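Long-range contacts in probable membrane transporter protein MamO (Magnetospirillum magneticum, PDB 5HMA), which promotes magnetite nucleation through binding of transition metals and activates the protease MamE, although its own protease-like domain is probably inactive as a protease: residues 29-34 with 81-86; 8-13 with 47-52; 36-41 with 72-77; 157-162 with 178-183. One frame throughout, in Å; residues are numbered along the deposited sequence.

Contact 1: residues 29-34 with 81-86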
# COMPACT_ATOMS: atom_id res chain seq x y z
N GLY A 29 5.87 6.96 -7.97
CA GLY A 29 6.77 7.61 -8.91
C GLY A 29 6.33 7.43 -10.34
O GLY A 29 5.79 6.38 -10.72
N THR A 30 6.57 8.45 -11.16
CA THR A 30 6.06 8.45 -12.52
C THR A 30 6.63 7.28 -13.34
O THR A 30 5.94 6.72 -14.18
CB THR A 30 6.35 9.81 -13.21
OG1 THR A 30 5.97 9.75 -14.58
CG2 THR A 30 7.81 10.16 -13.11
N ASN A 31 7.87 6.88 -13.07
CA ASN A 31 8.47 5.78 -13.84
C ASN A 31 8.19 4.41 -13.26
O ASN A 31 8.89 3.46 -13.56
CB ASN A 31 9.97 5.96 -13.98
CG ASN A 31 10.33 7.15 -14.83
OD1 ASN A 31 10.12 7.14 -16.04
ND2 ASN A 31 10.86 8.19 -14.20
N GLY A 32 7.17 4.30 -12.42
CA GLY A 32 6.71 3.00 -11.99
C GLY A 32 7.20 2.51 -10.64
O GLY A 32 7.26 1.30 -10.42
N TYR A 33 7.52 3.42 -9.73
CA TYR A 33 7.85 3.02 -8.37
C TYR A 33 6.57 2.71 -7.59
O TYR A 33 5.59 3.46 -7.66
CB TYR A 33 8.67 4.09 -7.66
CG TYR A 33 10.08 4.14 -8.20
CD1 TYR A 33 11.04 3.25 -7.75
CD2 TYR A 33 10.43 5.06 -9.18
CE1 TYR A 33 12.33 3.27 -8.26
CE2 TYR A 33 11.71 5.10 -9.70
CZ TYR A 33 12.66 4.20 -9.23
OH TYR A 33 13.93 4.24 -9.74
N VAL A 34 6.60 1.60 -6.86
CA VAL A 34 5.45 1.13 -6.11
C VAL A 34 5.89 0.80 -4.70
O VAL A 34 6.89 0.09 -4.50
CB VAL A 34 4.82 -0.12 -6.77
CG1 VAL A 34 3.75 -0.75 -5.85
CG2 VAL A 34 4.24 0.22 -8.14
N THR A 81 8.43 0.86 -20.17
CA THR A 81 8.71 2.19 -20.70
C THR A 81 7.57 3.17 -20.40
O THR A 81 7.64 4.34 -20.75
CB THR A 81 8.94 2.16 -22.21
OG1 THR A 81 7.91 1.38 -22.81
CG2 THR A 81 10.28 1.55 -22.53
N GLU A 82 6.51 2.70 -19.76
CA GLU A 82 5.34 3.57 -19.58
C GLU A 82 5.43 4.49 -18.35
O GLU A 82 6.13 4.20 -17.38
CB GLU A 82 4.08 2.72 -19.50
CG GLU A 82 3.12 3.09 -20.61
CD GLU A 82 2.77 1.94 -21.50
OE1 GLU A 82 2.05 2.17 -22.48
OE2 GLU A 82 3.20 0.81 -21.20
N LYS A 83 4.70 5.61 -18.41
CA LYS A 83 4.61 6.55 -17.30
C LYS A 83 3.30 6.35 -16.52
O LYS A 83 2.31 5.86 -17.07
CB LYS A 83 4.71 7.99 -17.82
CG LYS A 83 6.13 8.54 -18.01
CD LYS A 83 7.09 7.59 -18.71
CE LYS A 83 8.36 8.33 -19.14
NZ LYS A 83 9.54 7.43 -19.16
N PHE A 84 3.28 6.76 -15.25
CA PHE A 84 2.14 6.50 -14.37
C PHE A 84 1.74 7.72 -13.57
O PHE A 84 2.60 8.44 -13.06
CB PHE A 84 2.44 5.36 -13.39
CG PHE A 84 2.76 4.05 -14.06
CD1 PHE A 84 4.03 3.80 -14.58
CD2 PHE A 84 1.79 3.05 -14.16
CE1 PHE A 84 4.34 2.59 -15.20
CE2 PHE A 84 2.10 1.82 -14.78
CZ PHE A 84 3.37 1.60 -15.30
N LEU A 85 0.43 7.95 -13.48
CA LEU A 85 -0.13 8.81 -12.44
C LEU A 85 0.22 8.21 -11.08
O LEU A 85 0.19 6.98 -10.90
CB LEU A 85 -1.64 8.95 -12.61
CG LEU A 85 -2.10 9.70 -13.85
CD1 LEU A 85 -3.62 9.79 -13.92
CD2 LEU A 85 -1.48 11.09 -13.86
N HIS A 86 0.56 9.04 -10.10
CA HIS A 86 1.16 8.51 -8.88
C HIS A 86 0.92 9.46 -7.74
O HIS A 86 0.67 10.64 -7.98
CB HIS A 86 2.68 8.33 -9.07
CG HIS A 86 3.37 9.62 -9.42
ND1 HIS A 86 4.02 10.40 -8.49
CD2 HIS A 86 3.46 10.29 -10.60
CE1 HIS A 86 4.50 11.48 -9.07
NE2 HIS A 86 4.17 11.44 -10.35
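The carbonyl oxygen of T30 is the pivot of this contact. It accepts the backbone N-H of F84, with T30 O 2.9 Å from F84 N and the bond bent to 135° at the hydrogen. The same oxygen lies at the edge of the phenyl ring, near its plane, 3.5 Å from F84 CD1. G32 closes in obliquely, its CA 3.8 Å from F84 CD1. A little further along, the H86 imidazole lies with one face over the peptide that joins G29 to T30: G29 CA makes a CH-pi contact 4.2 Å from the ring centroid. A chi1 of 59° sets the ring between the backbone N and carbonyl carbon of H86, which brings it over this link. Residues 29-32 form a type I beta turn, closed by a bond from G32 N to G29 O of 3.0 Å, and link strands 23-29 and 33-37 of the N-terminal barrel. The segment 81-86 belongs to the chain leaving that barrel, and F84 is anchored inward by an edge-to-face meeting with F60. The outer side is looser. Here exposed K83 runs alongside N31, both pointing the same way, and its NZ donates to N31 OD1 at 3.2 Å, almost straight down the C=O bond. The aliphatic base of the lysine obliquely crosses the threonine, with K83 CG 3.6 Å from T30 OG1.

Contact 2: residues 8-13 with 47-52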
# COMPACT_ATOMS: atom_id res chain seq x y z
N ALA A 8 -3.65 5.32 -8.93
CA ALA A 8 -2.37 5.05 -8.29
C ALA A 8 -2.45 3.89 -7.28
O ALA A 8 -1.49 3.64 -6.53
CB ALA A 8 -1.85 6.34 -7.59
N VAL A 9 -3.59 3.20 -7.25
CA VAL A 9 -3.79 2.04 -6.37
C VAL A 9 -3.68 0.79 -7.22
O VAL A 9 -4.46 0.62 -8.18
CB VAL A 9 -5.16 2.10 -5.66
CG1 VAL A 9 -5.33 0.91 -4.70
CG2 VAL A 9 -5.32 3.41 -4.93
N VAL A 10 -2.71 -0.07 -6.91
CA VAL A 10 -2.44 -1.23 -7.75
C VAL A 10 -2.63 -2.52 -6.98
O VAL A 10 -2.67 -2.53 -5.74
CB VAL A 10 -1.01 -1.21 -8.34
CG1 VAL A 10 -0.81 -0.02 -9.29
CG2 VAL A 10 0.05 -1.22 -7.22
N GLY A 11 -2.73 -3.63 -7.72
CA GLY A 11 -2.69 -4.94 -7.10
C GLY A 11 -1.27 -5.49 -7.24
O GLY A 11 -0.58 -5.20 -8.22
N VAL A 12 -0.83 -6.27 -6.25
CA VAL A 12 0.48 -6.90 -6.30
C VAL A 12 0.33 -8.41 -6.14
O VAL A 12 -0.45 -8.86 -5.31
CB VAL A 12 1.42 -6.32 -5.22
CG1 VAL A 12 2.75 -7.03 -5.24
CG2 VAL A 12 1.60 -4.81 -5.41
N GLY A 13 1.08 -9.20 -6.92
CA GLY A 13 1.03 -10.64 -6.78
C GLY A 13 2.14 -11.35 -7.54
O GLY A 13 3.08 -10.70 -7.99
N ILE A 47 7.38 -10.99 -9.24
CA ILE A 47 6.34 -10.06 -8.85
C ILE A 47 5.71 -9.42 -10.06
O ILE A 47 6.40 -8.95 -10.97
CB ILE A 47 6.89 -8.98 -7.91
CG1 ILE A 47 7.48 -9.62 -6.65
CG2 ILE A 47 5.78 -8.00 -7.56
CD1 ILE A 47 8.46 -8.74 -5.93
N SER A 48 4.39 -9.40 -10.08
CA SER A 48 3.69 -8.70 -11.14
C SER A 48 2.77 -7.67 -10.51
O SER A 48 2.12 -7.93 -9.49
CB SER A 48 2.90 -9.68 -12.02
OG SER A 48 2.18 -8.99 -13.03
N VAL A 49 2.74 -6.48 -11.09
CA VAL A 49 1.90 -5.42 -10.58
C VAL A 49 0.72 -5.24 -11.52
O VAL A 49 0.90 -5.23 -12.74
CB VAL A 49 2.69 -4.11 -10.43
CG1 VAL A 49 1.72 -2.94 -10.07
CG2 VAL A 49 3.76 -4.29 -9.36
N GLN A 50 -0.48 -5.12 -10.96
CA GLN A 50 -1.68 -5.00 -11.78
C GLN A 50 -2.22 -3.59 -11.70
O GLN A 50 -2.54 -3.10 -10.62
CB GLN A 50 -2.73 -6.03 -11.35
CG GLN A 50 -2.08 -7.40 -11.09
CD GLN A 50 -2.92 -8.57 -11.57
OE1 GLN A 50 -4.01 -8.40 -12.13
NE2 GLN A 50 -2.41 -9.78 -11.35
N VAL A 51 -2.31 -2.95 -12.86
CA VAL A 51 -2.62 -1.53 -12.98
C VAL A 51 -3.93 -1.37 -13.72
O VAL A 51 -4.13 -1.99 -14.77
CB VAL A 51 -1.48 -0.77 -13.70
CG1 VAL A 51 -1.82 0.73 -13.86
CG2 VAL A 51 -0.13 -0.99 -12.97
N ALA A 52 -4.82 -0.54 -13.18
CA ALA A 52 -6.10 -0.26 -13.83
C ALA A 52 -5.91 0.73 -14.96
O ALA A 52 -5.20 1.74 -14.81
CB ALA A 52 -7.12 0.29 -12.80
O HOH W 1 -3.98 1.17 -10.86
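Barrel closure in a trypsin-like fold is illustrated by strands 9-13 and 47-51, the first and last in the order of the six-stranded N-terminal sheet, whose antiparallel pairing turns the sheet into a cylinder. Their directions make an angle of 152°. G11 and Q50 form one hydrogen-bonded pair, with Q50 N to G11 O at 2.7 Å and nearly straight (175°), and G11 N to Q50 O at 3.0 Å. G13 and S48 repeat the pattern, S48 N standing 2.8 Å from G13 O, while V12 and V49 are the non-hydrogen-bonded pair between them. Beyond G11 the strands part, and a water bridges them, donating to V9 O at 2.8 Å and accepting from A52 N at 3.0 Å. On the face with V12 and V49, branched side chains meet: those of V12 and I47 come together at an angle, with V12 CG1 3.9 Å from I47 CG2. With chi1 at -64°, V10 turns CG1 alongside V51 CG2, 3.9 Å away, and its CB comes 3.7 Å from V49 CG1. V41 and M78 also pack against this apolar side. The other face carries the polar groups: S48 OG is held by R59, and Q50 NE2 by the carbonyl of A19. Glycines 11 and 13 present only backbone there. The seam thus separates its chemistry by face, with buried main-chain polar atoms paired in the plane between, and a water mediating where direct strand pairing stops.

Contact 3: residues 36-41 with 72-77; sequences TTLHSV and DLALLK
Strand 33-37 ends against the start of strand 73-78 as an antiparallel pair: T36 and A74 exchange two backbone bonds, A74 N to T36 O being 2.8 Å. One step on, L38 N reaches D72 O at 2.8 Å from well above the carbonyl plane, at the point where the chain turns into the short, weakly bonded helical turn 38-41. D72 adopts positive phi (56°) and with L73 forms a G1 beta bulge against strand 58-68. Its carboxylate, anti to the backbone N at chi1 -171°, reaches across to H39 and is gripped twice, through the syn lone pair of each oxygen. H39 N donates a hydrogen bond to D72 OD1 at 2.8 Å; H39 ND1 donates to D72 OD2 at 2.6 Å, with that oxygen in the imidazole plane. The pair corresponds in fold and sequence to the histidine and aspartate of the trypsin-like catalytic triad, kept here in a domain that is probably not a protease. H39 also packs on T148 and on the backbone of a bound peptide. Apolar contacts complete the interface: A74 CB lies 4.0 Å from L38 CD1 and 4.1 Å from V41 CG2, while T36 CG2 meets L76 CD1 at 3.8 Å. T36 OG1 is hydrogen-bonded to the carbonyl oxygen of S24.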
# COMPACT_ATOMS: atom_id res chain seq x y z
N THR A 36 4.73 -1.24 -1.31
CA THR A 36 3.80 -2.27 -0.88
C THR A 36 4.35 -2.88 0.41
O THR A 36 5.41 -2.45 0.89
CB THR A 36 3.59 -3.34 -1.98
OG1 THR A 36 2.51 -4.21 -1.61
CG2 THR A 36 4.87 -4.16 -2.21
N THR A 37 3.63 -3.84 1.00
CA THR A 37 4.08 -4.49 2.24
C THR A 37 5.11 -5.56 1.93
O THR A 37 4.93 -6.34 1.00
CB THR A 37 2.91 -5.12 3.01
OG1 THR A 37 1.88 -5.52 2.09
CG2 THR A 37 2.33 -4.13 4.03
N LEU A 38 6.18 -5.61 2.72
CA LEU A 38 7.29 -6.54 2.46
C LEU A 38 6.86 -8.01 2.56
O LEU A 38 7.16 -8.81 1.67
CB LEU A 38 8.45 -6.25 3.42
CG LEU A 38 9.68 -7.15 3.26
CD1 LEU A 38 10.17 -7.15 1.83
CD2 LEU A 38 10.81 -6.72 4.20
N HIS A 39 6.14 -8.38 3.62
CA HIS A 39 5.72 -9.78 3.79
C HIS A 39 4.83 -10.27 2.64
O HIS A 39 4.69 -11.47 2.43
CB HIS A 39 4.99 -9.97 5.13
CG HIS A 39 3.58 -9.44 5.15
ND1 HIS A 39 3.27 -8.17 5.59
CD2 HIS A 39 2.41 -10.02 4.79
CE1 HIS A 39 1.96 -7.99 5.50
NE2 HIS A 39 1.41 -9.09 5.02
N SER A 40 4.23 -9.35 1.89
CA SER A 40 3.36 -9.74 0.79
C SER A 40 4.14 -10.19 -0.45
O SER A 40 3.60 -10.93 -1.28
CB SER A 40 2.44 -8.57 0.40
OG SER A 40 1.65 -8.17 1.50
N VAL A 41 5.38 -9.76 -0.58
CA VAL A 41 6.12 -10.03 -1.81
C VAL A 41 7.40 -10.83 -1.59
O VAL A 41 7.92 -11.43 -2.52
CB VAL A 41 6.46 -8.73 -2.55
CG1 VAL A 41 5.19 -8.03 -2.99
CG2 VAL A 41 7.31 -7.81 -1.67
N ASP A 72 8.09 -3.30 7.51
CA ASP A 72 7.37 -4.20 6.62
C ASP A 72 6.99 -3.53 5.31
O ASP A 72 5.90 -3.73 4.78
CB ASP A 72 6.12 -4.76 7.31
CG ASP A 72 5.45 -5.87 6.51
OD1 ASP A 72 6.17 -6.56 5.75
OD2 ASP A 72 4.22 -6.04 6.64
N LEU A 73 7.89 -2.71 4.77
CA LEU A 73 7.63 -2.12 3.46
C LEU A 73 8.68 -2.55 2.42
O LEU A 73 9.83 -2.84 2.75
CB LEU A 73 7.58 -0.60 3.55
CG LEU A 73 6.49 0.00 4.43
CD1 LEU A 73 6.48 1.51 4.30
CD2 LEU A 73 5.14 -0.58 4.06
N ALA A 74 8.23 -2.58 1.17
CA ALA A 74 9.09 -2.83 0.02
C ALA A 74 8.84 -1.77 -1.05
O ALA A 74 7.69 -1.37 -1.30
CB ALA A 74 8.83 -4.22 -0.56
N LEU A 75 9.93 -1.30 -1.65
CA LEU A 75 9.88 -0.41 -2.81
C LEU A 75 10.09 -1.25 -4.06
O LEU A 75 11.13 -1.89 -4.20
CB LEU A 75 10.95 0.69 -2.73
CG LEU A 75 11.01 1.61 -3.96
CD1 LEU A 75 9.74 2.43 -4.03
CD2 LEU A 75 12.26 2.51 -3.96
N LEU A 76 9.11 -1.25 -4.94
CA LEU A 76 9.20 -2.00 -6.19
C LEU A 76 9.41 -1.03 -7.35
O LEU A 76 9.02 0.14 -7.29
CB LEU A 76 7.92 -2.82 -6.43
CG LEU A 76 7.34 -3.67 -5.31
CD1 LEU A 76 6.11 -4.43 -5.82
CD2 LEU A 76 8.38 -4.63 -4.76
N LYS A 77 9.99 -1.54 -8.42
CA LYS A 77 10.07 -0.79 -9.67
C LYS A 77 9.47 -1.64 -10.79
O LYS A 77 9.93 -2.74 -11.05
CB LYS A 77 11.51 -0.40 -9.98
CG LYS A 77 11.77 0.10 -11.39
CD LYS A 77 11.23 1.51 -11.60
CE LYS A 77 11.84 2.13 -12.87
NZ LYS A 77 11.26 1.56 -14.11

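Contact 4: residues 157-162 with 178-183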
# COMPACT_ATOMS: atom_id res chain seq x y z
N GLY A 157 -6.76 13.48 -0.59
CA GLY A 157 -6.10 12.53 -1.48
C GLY A 157 -4.60 12.42 -1.27
O GLY A 157 -3.93 11.70 -2.00
N ASP A 158 -4.07 13.14 -0.29
CA ASP A 158 -2.65 13.02 0.05
C ASP A 158 -2.34 11.65 0.64
O ASP A 158 -3.12 11.12 1.45
CB ASP A 158 -2.24 14.11 1.03
CG ASP A 158 -2.52 15.51 0.51
OD1 ASP A 158 -2.46 15.70 -0.72
OD2 ASP A 158 -2.82 16.41 1.33
N LEU A 159 -1.22 11.08 0.25
CA LEU A 159 -0.78 9.81 0.82
C LEU A 159 -0.45 10.03 2.30
O LEU A 159 0.35 10.91 2.62
CB LEU A 159 0.44 9.28 0.08
CG LEU A 159 0.99 7.93 0.56
CD1 LEU A 159 -0.05 6.85 0.35
CD2 LEU A 159 2.25 7.58 -0.20
N VAL A 160 -1.05 9.26 3.21
CA VAL A 160 -0.66 9.41 4.61
C VAL A 160 -0.03 8.14 5.14
O VAL A 160 0.62 8.14 6.19
CB VAL A 160 -1.84 9.86 5.51
CG1 VAL A 160 -2.34 11.23 5.05
CG2 VAL A 160 -2.97 8.86 5.51
N GLY A 161 -0.17 7.04 4.40
CA GLY A 161 0.48 5.81 4.82
C GLY A 161 0.17 4.58 4.01
O GLY A 161 -0.55 4.63 3.02
N ILE A 162 0.74 3.46 4.44
CA ILE A 162 0.58 2.17 3.80
C ILE A 162 -0.05 1.20 4.79
O ILE A 162 0.43 1.03 5.91
CB ILE A 162 1.93 1.63 3.29
CG1 ILE A 162 2.54 2.57 2.24
CG2 ILE A 162 1.74 0.22 2.74
CD1 ILE A 162 1.73 2.66 0.95
N VAL A 178 1.43 2.08 8.33
CA VAL A 178 2.78 2.65 8.38
C VAL A 178 2.73 4.09 7.88
O VAL A 178 2.36 4.33 6.74
CB VAL A 178 3.76 1.84 7.54
CG1 VAL A 178 5.18 2.37 7.74
CG2 VAL A 178 3.65 0.34 7.87
N PRO A 179 3.10 5.07 8.73
CA PRO A 179 3.06 6.48 8.31
C PRO A 179 3.92 6.75 7.07
O PRO A 179 5.00 6.19 6.94
CB PRO A 179 3.61 7.23 9.53
CG PRO A 179 3.31 6.34 10.68
CD PRO A 179 3.45 4.92 10.16
N ALA A 180 3.44 7.61 6.18
CA ALA A 180 4.13 7.84 4.91
C ALA A 180 5.52 8.46 5.11
O ALA A 180 6.39 8.31 4.26
CB ALA A 180 3.28 8.73 4.01
N GLN A 181 5.74 9.14 6.23
CA GLN A 181 7.04 9.75 6.50
C GLN A 181 8.15 8.71 6.56
O GLN A 181 9.32 8.99 6.26
CB GLN A 181 7.00 10.56 7.80
CG GLN A 181 8.31 11.29 8.13
CD GLN A 181 8.82 12.15 6.98
OE1 GLN A 181 8.04 12.73 6.21
NE2 GLN A 181 10.15 12.24 6.85
N VAL A 182 7.78 7.50 6.97
CA VAL A 182 8.71 6.38 7.03
C VAL A 182 9.27 6.10 5.63
O VAL A 182 10.46 5.82 5.48
CB VAL A 182 8.02 5.13 7.63
CG1 VAL A 182 8.75 3.86 7.25
CG2 VAL A 182 7.89 5.28 9.15
N ILE A 183 8.42 6.21 4.62
CA ILE A 183 8.86 6.04 3.24
C ILE A 183 9.93 7.05 2.87
O ILE A 183 10.99 6.69 2.36
CB ILE A 183 7.68 6.16 2.27
CG1 ILE A 183 6.61 5.11 2.58
CG2 ILE A 183 8.15 6.03 0.83
CD1 ILE A 183 5.34 5.29 1.75
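I162 and V178 form an antiparallel hydrogen-bonded pair, with I162 N to V178 O at 2.9 Å and V178 N to I162 O at 2.8 Å. Next to it, A180 N donates to V160 O at 2.9 Å, approaching from above the carbonyl plane rather than along a lone pair. Between these bonds G161 CA comes within 3.1 Å of V178 O, a closeness that its lack of a side chain allows. I183, its CD1 extended by a chi2 of 173°, meets I162 CG1 at 3.9 Å, the two isoleucines crossing at about a right angle. L159 reaches the same methyl, its CD2 4.3 Å from I183 CD1, and sets CG against A180 CB. This is the hairpin of strands 159-167 and 173-179 in the second sheet, at the point where the latter gives way to helix 180-185. A classic beta bulge at V160 and G161, facing L152, shapes the strand here. Further out, L73 of the first barrel packs on I162, V178 and I183. The helix also leads to the nickel site that includes H71 and H186: V182 O accepts a bond from H186 ND1, and the V182 side chain touches H71.

How the contacts relate
From the N terminus, the first segment to find its partner is 8-13, which contact 2 joins to 47-52, closing a long loop and, with it, the first barrel. Contact 1 opens within that loop at 29-34 and ends beyond it at 81-86, so the two cross; F84 packs on V51 where they meet. Contact 3, from 36-41 to 72-77, lies wholly within the span of contact 1, and it too crosses contact 2, touching through V12 and V41. Contact 4 follows in series, a short hairpin closure in the second sheet. L73, at the start of strand 73-78, joins contacts 3 and 4, tying the barrel to the nickel-binding side.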